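Local structure of spore germination protein GerM (Bacillus subtilis subsp. subtilis str. 168, 6GZB) at residues L158-G162 and H163-E167; G90-S93 and E94-P97; Q81-E84 and Y85-Q88; V330-P333 and S334-T338; K239-S242 and K243-L247. The protein is of unknown biochemical function but affects both sporulation and germination. One frame throughout, in Å; residues are numbered along the deposited sequence.

Interaction 1 (L158-G162 and H163-E167)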
loop_
_atom_site.group_PDB
_atom_site.type_symbol
_atom_site.label_atom_id
_atom_site.label_comp_id
_atom_site.label_asym_id
_atom_site.label_seq_id
_atom_site.Cartn_x
_atom_site.Cartn_y
_atom_site.Cartn_z
ATOM N N LEU A 158 -15.388 10.260 -6.378
ATOM C CA LEU A 158 -15.245 11.405 -5.488
ATOM C C LEU A 158 -16.270 12.477 -5.849
ATOM O O LEU A 158 -16.506 12.741 -7.020
ATOM C CB LEU A 158 -13.833 11.978 -5.611
ATOM C CG LEU A 158 -12.713 11.457 -4.695
ATOM C CD1 LEU A 158 -13.009 10.113 -4.066
ATOM C CD2 LEU A 158 -11.388 11.411 -5.433
ATOM N N ARG A 159 -16.898 13.073 -4.843
ATOM C CA ARG A 159 -17.756 14.228 -5.071
ATOM C C ARG A 159 -17.467 15.327 -4.071
ATOM O O ARG A 159 -17.008 15.062 -2.960
ATOM C CB ARG A 159 -19.226 13.825 -4.968
ATOM C CG ARG A 159 -19.706 12.950 -6.112
ATOM C CD ARG A 159 -21.120 12.454 -5.861
ATOM N NE ARG A 159 -21.602 11.627 -6.958
ATOM C CZ ARG A 159 -22.842 11.164 -7.060
ATOM N NH1 ARG A 159 -23.764 11.492 -6.159
ATOM N NH2 ARG A 159 -23.171 10.405 -8.090
ATOM N N ILE A 160 -17.751 16.563 -4.468
ATOM C CA ILE A 160 -17.813 17.681 -3.527
ATOM C C ILE A 160 -19.211 18.295 -3.545
ATOM O O ILE A 160 -19.684 18.754 -4.583
ATOM C CB ILE A 160 -16.779 18.764 -3.867
ATOM C CG1 ILE A 160 -15.374 18.167 -3.908
ATOM C CG2 ILE A 160 -16.837 19.899 -2.854
ATOM C CD1 ILE A 160 -14.323 19.143 -4.401
ATOM N N ASN A 161 -19.899 18.214 -2.412
ATOM C CA ASN A 161 -21.279 18.668 -2.306
ATOM C C ASN A 161 -22.146 18.123 -3.440
ATOM O O ASN A 161 -22.966 18.836 -4.003
ATOM C CB ASN A 161 -21.322 20.194 -2.278
ATOM C CG ASN A 161 -20.948 20.762 -0.917
ATOM O OD1 ASN A 161 -20.221 21.753 -0.821
ATOM N ND2 ASN A 161 -21.429 20.120 0.146
ATOM N N GLY A 162 -21.946 16.852 -3.777
ATOM C CA GLY A 162 -22.796 16.161 -4.734
ATOM C C GLY A 162 -22.345 16.318 -6.177
ATOM O O GLY A 162 -22.838 15.624 -7.063
ATOM N N HIS A 163 -21.355 17.175 -6.409
ATOM C CA HIS A 163 -20.823 17.386 -7.756
ATOM C C HIS A 163 -19.712 16.378 -8.057
ATOM O O HIS A 163 -18.776 16.229 -7.275
ATOM C CB HIS A 163 -20.290 18.816 -7.883
ATOM C CG HIS A 163 -19.546 19.081 -9.151
ATOM N ND1 HIS A 163 -20.168 19.158 -10.380
ATOM C CD2 HIS A 163 -18.235 19.335 -9.376
ATOM C CE1 HIS A 163 -19.265 19.418 -11.310
ATOM N NE2 HIS A 163 -18.082 19.512 -10.729
ATOM N N GLU A 164 -19.835 15.674 -9.179
ATOM C CA GLU A 164 -18.882 14.621 -9.531
ATOM C C GLU A 164 -17.546 15.231 -9.920
ATOM O O GLU A 164 -17.503 16.249 -10.594
ATOM C CB GLU A 164 -19.421 13.763 -10.672
ATOM C CG GLU A 164 -20.405 12.696 -10.220
ATOM C CD GLU A 164 -21.256 12.162 -11.359
ATOM O OE1 GLU A 164 -20.841 12.264 -12.535
ATOM O OE2 GLU A 164 -22.360 11.661 -11.080
ATOM N N LEU A 165 -16.463 14.658 -9.403
ATOM C CA LEU A 165 -15.120 15.120 -9.725
ATOM C C LEU A 165 -14.532 14.298 -10.869
ATOM O O LEU A 165 -14.234 13.115 -10.711
ATOM C CB LEU A 165 -14.201 14.992 -8.506
ATOM C CG LEU A 165 -14.476 15.873 -7.291
ATOM C CD1 LEU A 165 -13.223 15.938 -6.429
ATOM C CD2 LEU A 165 -14.923 17.269 -7.704
ATOM N N LYS A 166 -14.305 14.952 -11.998
ATOM C CA LYS A 166 -13.508 14.384 -13.075
ATOM C C LYS A 166 -12.062 14.842 -12.958
ATOM O O LYS A 166 -11.172 14.247 -13.552
ATOM C CB LYS A 166 -14.077 14.806 -14.434
ATOM C CG LYS A 166 -15.444 14.212 -14.744
ATOM C CD LYS A 166 -16.202 15.047 -15.771
ATOM C CE LYS A 166 -15.662 14.837 -17.178
ATOM N NZ LYS A 166 -16.218 15.833 -18.132
ATOM N N GLU A 167 -11.827 15.901 -12.190
ATOM C CA GLU A 167 -10.473 16.294 -11.837
ATOM C C GLU A 167 -10.437 16.896 -10.439
ATOM O O GLU A 167 -11.468 17.279 -9.902
ATOM C CB GLU A 167 -9.936 17.302 -12.847
ATOM C CG GLU A 167 -10.704 18.607 -12.889
ATOM C CD GLU A 167 -10.225 19.523 -14.001
ATOM O OE1 GLU A 167 -9.678 19.016 -14.998
ATOM O OE2 GLU A 167 -10.405 20.751 -13.880
HETATM O O HOH W 1 -14.298 10.827 -8.791
#
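Leu158 O accepts the backbone N-H of Leu165 at 3.1 Å (N to O). The side chains of the same pair meet as Leu158 CB on Leu165 CD1, 4.1 Å apart. A water accepts from Leu158 N and lies close to Leu165 O.

Arg159 faces Glu164 in a non-hydrogen-bonded antiparallel pair. Its chain leaves with CG anti to the carbonyl carbon (chi1 -70°), then runs extended alongside Glu164. Arg159 NH2 forms a salt bridge to Glu164 OE2 at 3.3 Å, the two flat groups turned 29° apart. Arg159 NE is buried without a polar partner and lies against Glu164 CG at 3.6 Å. A leucine here would probably leave the Glu164 carboxylate without its charged mate and set it free to turn.

Ile160 and His163 form the hydrogen-bonded pair: Ile160 N to His163 O is 3.0 Å, and His163 N to Ile160 O is 2.9 Å. Ile160 CD1 packs on Leu165 CD2 at 3.8 Å. Asn161 and Gly162 make the type I' turn of this two-residue hairpin. A CB on Gly162 would jam against the preceding carbonyl.

The short strand 163-164 is an edge strand of the four-stranded sheet, and strand 155-160 separates it from strand 119-124. Asp123 OD1 binds Gly162 N, Phe128 touches Ile160, and Ile175 packs on both Leu158 and Leu165.

Interaction 2 (G90-S93 and E94-P97)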
loop_
_atom_site.group_PDB
_atom_site.type_symbol
_atom_site.label_atom_id
_atom_site.label_comp_id
_atom_site.label_asym_id
_atom_site.label_seq_id
_atom_site.Cartn_x
_atom_site.Cartn_y
_atom_site.Cartn_z
ATOM N N GLY A 90 -9.020 16.533 13.310
ATOM C CA GLY A 90 -10.141 15.722 13.760
ATOM C C GLY A 90 -9.697 14.679 14.769
ATOM O O GLY A 90 -8.627 14.789 15.358
ATOM N N PRO A 91 -10.522 13.646 14.963
ATOM C CA PRO A 91 -10.286 12.649 16.000
ATOM C C PRO A 91 -8.944 11.931 15.858
ATOM O O PRO A 91 -8.473 11.341 16.823
ATOM C CB PRO A 91 -11.453 11.662 15.842
ATOM C CG PRO A 91 -12.172 12.062 14.601
ATOM C CD PRO A 91 -11.823 13.484 14.305
ATOM N N VAL A 92 -8.333 11.983 14.677
ATOM C CA VAL A 92 -7.076 11.272 14.445
ATOM C C VAL A 92 -5.910 11.937 15.176
ATOM O O VAL A 92 -4.886 11.301 15.444
ATOM C CB VAL A 92 -6.742 11.156 12.938
ATOM C CG1 VAL A 92 -6.264 12.487 12.384
ATOM C CG2 VAL A 92 -5.691 10.089 12.698
ATOM N N SER A 93 -6.068 13.210 15.512
ATOM C CA SER A 93 -5.003 13.952 16.178
ATOM C C SER A 93 -4.565 13.244 17.459
ATOM O O SER A 93 -3.384 13.235 17.799
ATOM C CB SER A 93 -5.463 15.375 16.498
ATOM O OG SER A 93 -6.551 15.357 17.400
ATOM N N GLU A 94 -5.511 12.592 18.123
ATOM C CA GLU A 94 -5.243 11.916 19.387
ATOM C C GLU A 94 -4.442 10.631 19.204
ATOM O O GLU A 94 -3.788 10.175 20.140
ATOM C CB GLU A 94 -6.555 11.588 20.110
ATOM C CG GLU A 94 -7.410 12.802 20.442
ATOM C CD GLU A 94 -6.670 13.834 21.273
ATOM O OE1 GLU A 94 -6.376 13.552 22.456
ATOM O OE2 GLU A 94 -6.377 14.929 20.742
ATOM N N ILE A 95 -4.509 10.036 18.014
ATOM C CA ILE A 95 -3.852 8.755 17.776
ATOM C C ILE A 95 -2.831 8.830 16.651
ATOM O O ILE A 95 -2.366 7.804 16.157
ATOM C CB ILE A 95 -4.875 7.647 17.468
ATOM C CG1 ILE A 95 -5.813 8.081 16.341
ATOM C CG2 ILE A 95 -5.683 7.320 18.715
ATOM C CD1 ILE A 95 -6.748 6.992 15.863
ATOM N N LEU A 96 -2.457 10.047 16.277
ATOM C CA LEU A 96 -1.536 10.272 15.164
ATOM C C LEU A 96 -0.125 9.869 15.566
ATOM O O LEU A 96 0.443 10.439 16.482
ATOM C CB LEU A 96 -1.557 11.752 14.769
ATOM C CG LEU A 96 -0.945 12.164 13.429
ATOM C CD1 LEU A 96 -1.658 11.471 12.284
ATOM C CD2 LEU A 96 -1.027 13.672 13.264
ATOM N N PRO A 97 0.460 8.888 14.872
ATOM C CA PRO A 97 1.840 8.541 15.171
ATOM C C PRO A 97 2.823 9.644 14.805
ATOM O O PRO A 97 2.612 10.389 13.838
ATOM C CB PRO A 97 2.090 7.297 14.311
ATOM C CG PRO A 97 0.737 6.713 14.105
ATOM C CD PRO A 97 -0.193 7.881 14.026
#
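Val92 O receives the backbone N-H of Ile95 at 2.9 Å (N to O). One residue back, Glu94 N reaches Pro91 O at 3.5 Å in a weak bond.

The side chains close in around the same peptide. Ile95 CG1 takes the crowded position between its own N and carbonyl carbon (chi1 52°), which lays it 3.5 Å from Val92 O. Leu96 CB approaches that oxygen too, at 3.4 Å. Val92 and Ile95 cross at about a right angle, with Val92 CG2 on Ile95 CG1 at 4.2 Å. Val92 CG2 also touches Leu96 CD1 at 4.3 Å.

Gly90 O sets the start of the turn. It takes two donors from one residue, Ser93 N at 3.0 Å and Ser93 OG at 3.0 Å. The hydroxyl comes in nearly along the C=O axis. With OG turned to the side of its own N-H (chi1 63°), the Ser93 hydroxyl and amide both reach one acceptor.

Further out, Tyr85 lies against Pro91, Val92 and Ile95. Ile95 also meets Leu70 and Leu72 of strand 65-73, as well as Phe341. On strand 51-60, Val92 rests on Leu56 and Leu96 on Leu58.

Residues 91-93 have helical backbone angles without the regular bonds of a helix. The polar grip is therefore made of hydrogen bonds from residue i+3 to residue i, one of them weak, with Gly90 O accepting two donors, while the apolar side chains fix the turn to the two strands.

Interaction 3 (Q81-E84 and Y85-Q88); sequences QALE and YLVQ
Tyr85 leaves helical backbone angles at the end of helix 78-84, its N still bonded to Gln81 O at 3.0 Å and weakly to Ala82 O, while a type I turn spans Glu84 to Val87.

Gln81 and Tyr85 lie side by side, pointing the same way. The Gln81 chain swings away from its own N (chi1 -177°) and brings CG to Tyr85 CE1 at 3.9 Å. The amide and ring planes stand 88° apart. Gln81 O lies in the ring plane at the edge, 3.3 Å from Tyr85 CD1. The amide end goes elsewhere: Gln81 NE2 binds Pro73 O. Replacing Tyr85 by a serine would probably open a gap beside Gln81 CG and take the ring edge away from Gln81 O. Leu83 CD2 packs on Leu86 CD1 at 3.8 Å.

Past Tyr85, Leu86 N binds Leu83 O at 2.9 Å. Val87 N closes the turn on Glu84 O at 3.3 Å, a weak bond. A water donates to both Glu84 O and Val87 O, 2.8 Å and 2.7 Å from them, and so bridges the turn.

Helix 136-147 covers Ala82, Leu83 and Leu86 through Ser142, Thr146 and Leu147. Leu56 of strand 51-60 touches Tyr85 and Leu86, while Leu72 of strand 65-73 meets Gln81 and Tyr85.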
loop_
_atom_site.group_PDB
_atom_site.type_symbol
_atom_site.label_atom_id
_atom_site.label_comp_id
_atom_site.label_asym_id
_atom_site.label_seq_id
_atom_site.Cartn_x
_atom_site.Cartn_y
_atom_site.Cartn_z
ATOM N N GLN A 81 -16.260 6.532 8.600
ATOM C CA GLN A 81 -15.464 6.812 9.787
ATOM C C GLN A 81 -13.982 6.848 9.435
ATOM O O GLN A 81 -13.246 7.717 9.897
ATOM C CB GLN A 81 -15.717 5.749 10.850
ATOM C CG GLN A 81 -14.969 6.004 12.149
ATOM C CD GLN A 81 -14.944 4.785 13.030
ATOM O OE1 GLN A 81 -14.754 3.664 12.556
ATOM N NE2 GLN A 81 -15.169 4.992 14.322
ATOM N N ALA A 82 -13.553 5.902 8.602
ATOM C CA ALA A 82 -12.152 5.824 8.198
ATOM C C ALA A 82 -11.708 7.127 7.522
ATOM O O ALA A 82 -10.649 7.661 7.833
ATOM C CB ALA A 82 -11.937 4.642 7.271
ATOM N N LEU A 83 -12.551 7.669 6.648
ATOM C CA LEU A 83 -12.249 8.939 5.996
ATOM C C LEU A 83 -12.239 10.098 6.991
ATOM O O LEU A 83 -11.435 11.022 6.867
ATOM C CB LEU A 83 -13.258 9.227 4.889
ATOM C CG LEU A 83 -13.231 8.261 3.701
ATOM C CD1 LEU A 83 -14.123 8.800 2.590
ATOM C CD2 LEU A 83 -11.816 8.057 3.184
ATOM N N GLU A 84 -13.141 10.063 7.963
ATOM C CA GLU A 84 -13.191 11.104 8.993
ATOM C C GLU A 84 -11.898 11.135 9.788
ATOM O O GLU A 84 -11.489 12.184 10.295
ATOM C CB GLU A 84 -14.380 10.877 9.939
ATOM C CG GLU A 84 -15.676 11.511 9.455
ATOM C CD GLU A 84 -16.929 10.901 10.067
ATOM O OE1 GLU A 84 -18.040 11.294 9.652
ATOM O OE2 GLU A 84 -16.820 10.013 10.936
ATOM N N TYR A 85 -11.245 9.982 9.884
ATOM C CA TYR A 85 -9.981 9.891 10.610
ATOM C C TYR A 85 -8.777 10.207 9.731
ATOM O O TYR A 85 -7.633 10.024 10.145
ATOM C CB TYR A 85 -9.843 8.510 11.242
ATOM C CG TYR A 85 -10.447 8.436 12.626
ATOM C CD1 TYR A 85 -11.821 8.334 12.801
ATOM C CD2 TYR A 85 -9.650 8.502 13.758
ATOM C CE1 TYR A 85 -12.378 8.270 14.061
ATOM C CE2 TYR A 85 -10.200 8.411 15.021
ATOM C CZ TYR A 85 -11.566 8.321 15.166
ATOM O OH TYR A 85 -12.131 8.263 16.416
ATOM N N LEU A 86 -9.037 10.715 8.528
ATOM C CA LEU A 86 -7.989 11.296 7.701
ATOM C C LEU A 86 -7.970 12.820 7.825
ATOM O O LEU A 86 -7.139 13.484 7.213
ATOM C CB LEU A 86 -8.210 10.926 6.231
ATOM C CG LEU A 86 -8.187 9.443 5.896
ATOM C CD1 LEU A 86 -8.457 9.235 4.419
ATOM C CD2 LEU A 86 -6.849 8.833 6.287
ATOM N N VAL A 87 -8.946 13.377 8.534
ATOM C CA VAL A 87 -9.135 14.826 8.528
ATOM C C VAL A 87 -8.211 15.490 9.539
ATOM O O VAL A 87 -8.200 15.127 10.714
ATOM C CB VAL A 87 -10.588 15.222 8.836
ATOM C CG1 VAL A 87 -10.732 16.741 8.837
ATOM C CG2 VAL A 87 -11.531 14.585 7.827
ATOM N N GLN A 88 -7.395 16.416 9.051
ATOM C CA GLN A 88 -6.542 17.247 9.896
ATOM C C GLN A 88 -7.352 17.925 10.999
ATOM O O GLN A 88 -8.389 18.545 10.741
ATOM C CB GLN A 88 -5.834 18.299 9.036
ATOM C CG GLN A 88 -5.296 19.503 9.805
ATOM C CD GLN A 88 -3.997 19.209 10.529
ATOM O OE1 GLN A 88 -3.067 18.650 9.947
ATOM N NE2 GLN A 88 -3.923 19.588 11.807
HETATM O O HOH W 2 -9.440 13.126 11.937
#

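Interaction 4 (V330-P333 and S334-T338); sequences VSRP and SQVNT
Arg332 and Val336 meet by packing. Arg332 has an extended chain (chi1 -175°) that carries NH1 to Val336 CG2, 4.3 Å away. The methyl comes to the guanidinium obliquely. Pro333 shares in the packing. Pro333 O lies 4.2 Å from Val336 CG2, and Pro333 CB lies 3.9 Å from Gln335 O. Leu297 of helix 289-299 backs both Pro333 and Val336.

No hydrogen bond crosses between 330-333 and 334-338. Arg332 O and Ser334 N are 3.4 Å apart but poorly angled. Residues 334-338 form no regular helix or strand. The weakly bonded strand 330-331 is an edge strand of its mixed sheet, beside strand 307-312. From there the chain runs on to contacts with strands 51-60 and 65-73 of the first GerMN domain.

The charged and polar contacts lie mostly outside the stretch. Arg332 NH1 forms a salt bridge to Glu301 OE1, and Arg332 NH2 binds Thr300 OG1. These partners follow the C-terminal end of helix 289-299, where a positive charge is likely to be favoured. Within 334-338, Thr338 OG1 donates to Gln335 OE1 at 2.9 Å, in the carbonyl plane and on a lone pair. Asn337 reaches both domains: its OD1 accepts from Tyr215 N and its ND2 donates to Ala67 O.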
loop_
_atom_site.group_PDB
_atom_site.type_symbol
_atom_site.label_atom_id
_atom_site.label_comp_id
_atom_site.label_asym_id
_atom_site.label_seq_id
_atom_site.Cartn_x
_atom_site.Cartn_y
_atom_site.Cartn_z
ATOM N N VAL A 330 2.654 -18.189 3.563
ATOM C CA VAL A 330 2.452 -17.015 4.398
ATOM C C VAL A 330 1.440 -16.096 3.724
ATOM O O VAL A 330 1.539 -15.787 2.531
ATOM C CB VAL A 330 3.774 -16.256 4.603
ATOM C CG1 VAL A 330 3.583 -15.075 5.543
ATOM C CG2 VAL A 330 4.841 -17.198 5.128
ATOM N N SER A 331 0.466 -15.643 4.496
ATOM C CA SER A 331 -0.552 -14.771 3.954
ATOM C C SER A 331 -0.312 -13.335 4.414
ATOM O O SER A 331 0.570 -13.061 5.220
ATOM C CB SER A 331 -1.942 -15.258 4.361
ATOM O OG SER A 331 -2.056 -15.310 5.769
ATOM N N ARG A 332 -1.040 -12.414 3.808
ATOM C CA ARG A 332 -0.871 -10.999 4.076
ATOM C C ARG A 332 -1.129 -10.715 5.554
ATOM O O ARG A 332 -2.103 -11.203 6.119
ATOM C CB ARG A 332 -1.858 -10.234 3.203
ATOM C CG ARG A 332 -1.744 -8.730 3.254
ATOM C CD ARG A 332 -2.718 -8.124 2.252
ATOM N NE ARG A 332 -2.684 -6.668 2.251
ATOM C CZ ARG A 332 -1.937 -5.940 1.432
ATOM N NH1 ARG A 332 -1.968 -4.619 1.511
ATOM N NH2 ARG A 332 -1.157 -6.527 0.540
ATOM N N PRO A 333 -0.255 -9.930 6.190
ATOM C CA PRO A 333 -0.456 -9.542 7.588
ATOM C C PRO A 333 -1.867 -9.013 7.839
ATOM O O PRO A 333 -2.435 -8.327 6.984
ATOM C CB PRO A 333 0.569 -8.429 7.795
ATOM C CG PRO A 333 1.650 -8.720 6.815
ATOM C CD PRO A 333 1.004 -9.399 5.639
ATOM N N SER A 334 -2.436 -9.361 8.990
ATOM C CA SER A 334 -3.790 -8.923 9.337
ATOM C C SER A 334 -3.808 -7.424 9.620
ATOM O O SER A 334 -4.772 -6.740 9.302
ATOM C CB SER A 334 -4.321 -9.697 10.552
ATOM O OG SER A 334 -3.283 -10.416 11.194
ATOM N N GLN A 335 -2.730 -6.924 10.209
ATOM C CA GLN A 335 -2.560 -5.495 10.426
ATOM C C GLN A 335 -1.311 -5.018 9.705
ATOM O O GLN A 335 -0.198 -5.373 10.084
ATOM C CB GLN A 335 -2.442 -5.201 11.926
ATOM C CG GLN A 335 -3.698 -5.552 12.702
ATOM C CD GLN A 335 -3.594 -5.243 14.180
ATOM O OE1 GLN A 335 -2.721 -4.493 14.620
ATOM N NE2 GLN A 335 -4.497 -5.816 14.956
ATOM N N VAL A 336 -1.499 -4.213 8.666
ATOM C CA VAL A 336 -0.378 -3.608 7.951
ATOM C C VAL A 336 0.101 -2.352 8.687
ATOM O O VAL A 336 -0.658 -1.406 8.857
ATOM C CB VAL A 336 -0.788 -3.226 6.517
ATOM C CG1 VAL A 336 0.375 -2.571 5.778
ATOM C CG2 VAL A 336 -1.288 -4.454 5.770
ATOM N N ASN A 337 1.354 -2.349 9.136
ATOM C CA ASN A 337 1.952 -1.139 9.722
ATOM C C ASN A 337 1.166 -0.674 10.951
ATOM O O ASN A 337 0.658 0.448 10.993
ATOM C CB ASN A 337 1.967 0.004 8.698
ATOM C CG ASN A 337 2.910 -0.245 7.537
ATOM O OD1 ASN A 337 3.836 -1.041 7.634
ATOM N ND2 ASN A 337 2.732 0.518 6.463
ATOM N N THR A 338 1.047 -1.533 11.950
ATOM C CA THR A 338 0.425 -1.130 13.199
ATOM C C THR A 338 1.130 0.113 13.689
ATOM O O THR A 338 2.351 0.181 13.674
ATOM C CB THR A 338 0.510 -2.245 14.258
ATOM O OG1 THR A 338 -0.152 -3.408 13.754
ATOM C CG2 THR A 338 -0.171 -1.809 15.547
#

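Interaction 5 (K239-S242 and K243-L247)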
loop_
_atom_site.group_PDB
_atom_site.type_symbol
_atom_site.label_atom_id
_atom_site.label_comp_id
_atom_site.label_asym_id
_atom_site.label_seq_id
_atom_site.Cartn_x
_atom_site.Cartn_y
_atom_site.Cartn_z
ATOM N N LYS A 239 16.594 -5.039 -6.326
ATOM C CA LYS A 239 17.264 -3.812 -6.778
ATOM C C LYS A 239 17.211 -2.729 -5.719
ATOM O O LYS A 239 18.103 -1.896 -5.640
ATOM C CB LYS A 239 16.621 -3.263 -8.050
ATOM C CG LYS A 239 16.893 -4.064 -9.305
ATOM C CD LYS A 239 16.466 -3.272 -10.527
ATOM C CE LYS A 239 15.628 -4.110 -11.470
ATOM N NZ LYS A 239 15.010 -3.266 -12.529
ATOM N N GLY A 240 16.105 -2.671 -4.986
ATOM C CA GLY A 240 15.944 -1.692 -3.925
ATOM C C GLY A 240 15.348 -0.398 -4.426
ATOM O O GLY A 240 15.110 -0.234 -5.621
ATOM N N PRO A 241 15.081 0.536 -3.506
ATOM C CA PRO A 241 14.421 1.775 -3.875
ATOM C C PRO A 241 15.385 2.775 -4.519
ATOM O O PRO A 241 16.586 2.539 -4.561
ATOM C CB PRO A 241 13.905 2.303 -2.541
ATOM C CG PRO A 241 14.846 1.754 -1.531
ATOM C CD PRO A 241 15.266 0.412 -2.053
ATOM N N SER A 242 14.838 3.872 -5.024
ATOM C CA SER A 242 15.640 4.980 -5.526
ATOM C C SER A 242 16.614 5.434 -4.439
ATOM O O SER A 242 16.333 5.325 -3.236
ATOM C CB SER A 242 14.746 6.156 -5.919
ATOM O OG SER A 242 13.629 5.751 -6.699
ATOM N N LYS A 243 17.749 5.968 -4.864
ATOM C CA LYS A 243 18.719 6.513 -3.934
ATOM C C LYS A 243 18.222 7.816 -3.317
ATOM O O LYS A 243 17.481 8.557 -3.945
ATOM C CB LYS A 243 20.069 6.683 -4.631
ATOM C CG LYS A 243 21.079 5.634 -4.180
ATOM C CD LYS A 243 21.755 4.902 -5.324
ATOM C CE LYS A 243 22.426 3.622 -4.831
ATOM N NZ LYS A 243 23.493 3.827 -3.795
ATOM N N VAL A 244 18.506 7.998 -2.031
ATOM C CA VAL A 244 18.133 9.212 -1.311
ATOM C C VAL A 244 16.619 9.438 -1.365
ATOM O O VAL A 244 16.145 10.554 -1.586
ATOM C CB VAL A 244 18.863 10.455 -1.869
ATOM C CG1 VAL A 244 19.056 11.482 -0.769
ATOM C CG2 VAL A 244 20.202 10.080 -2.486
ATOM N N SER A 245 15.870 8.368 -1.118
ATOM C CA SER A 245 14.413 8.373 -1.261
ATOM C C SER A 245 13.729 8.311 0.099
ATOM O O SER A 245 12.503 8.351 0.193
ATOM C CB SER A 245 13.976 7.158 -2.088
ATOM O OG SER A 245 14.407 5.953 -1.470
ATOM N N GLY A 246 14.515 8.120 1.131
ATOM C CA GLY A 246 13.987 7.950 2.453
ATOM C C GLY A 246 13.565 6.511 2.675
ATOM O O GLY A 246 12.973 6.210 3.654
ATOM N N LEU A 247 13.889 5.636 1.744
ATOM C CA LEU A 247 13.539 4.242 1.809
ATOM C C LEU A 247 14.738 3.322 1.755
ATOM O O LEU A 247 15.789 3.685 1.326
ATOM C CB LEU A 247 12.628 3.869 0.657
ATOM C CG LEU A 247 11.324 4.596 0.461
ATOM C CD1 LEU A 247 10.656 4.249 -0.850
ATOM C CD2 LEU A 247 10.405 4.429 1.647
HETATM O O HOH W 3 16.911 5.790 -0.135
#
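Ser245 holds OG between its backbone N and carbonyl carbon (chi1 58°), and this turns the hydroxyl back onto Ser242 O. In Leu247, a chi1 of -57° brings CD1 to Pro241 CB at 4.1 Å.

The Ser245 hydroxyl does two jobs. It donates to Ser242 O at 2.7 Å (OG to O), tilted 30° from the carbonyl plane. It also accepts from Leu247 N, 3.3 Å from OG, which makes an ST turn. The bond given and the bond received fix the rotation of this short side chain.

A water fills the inside of the bend. It donates to Ser242 O at 3.2 Å and to Leu247 O at 2.8 Å, and it accepts from Ser245 N at 2.9 Å. Backbone groups of three residues are thus joined through one molecule.

The apolar part of the contact is Pro241 CG on Leu247 CB, 3.8 Å apart. The ring also comes close to polar atoms: Pro241 CG lies 3.6 Å from Leu247 O, and Pro241 CB nears Ser245 OG. Gly246 has a positive phi, at which a CB would jam against the carbonyl of Ser245. The chain makes the bend there without that clash.

The loop follows helix 229-239, after which Gly240 leaves helical angles, also with a positive phi. Pro241 and Leu247 both rest on Tyr205 of strand 198-208. Leu247 also meets Ala207 of that strand, and Val216 and Val218 of strand 213-223. From the first GerMN domain, Tyr64 OH binds Ser245 O and the Tyr64 side chain touches Leu247.

In the fold
All five contacts are local and in series; none nests or crosses. From the N terminus, interaction 3 comes first, at the end of helix 78-84. Interaction 2 turns the loop that follows it. These two touch, with Pro91 CB 3.4 Å from Tyr85 CZ, and they join the helix end to strands 51-60 and 65-73. Interaction 1 closes the hairpin at the edge of the first domain's sheet, its centre about 18 Å from that of interaction 3. Interaction 5 folds the start of the loop after helix 229-239 in the second domain. Interaction 4 comes last and leads from that domain's edge strand back to the first. Interactions 4 and 5 each touch both domains.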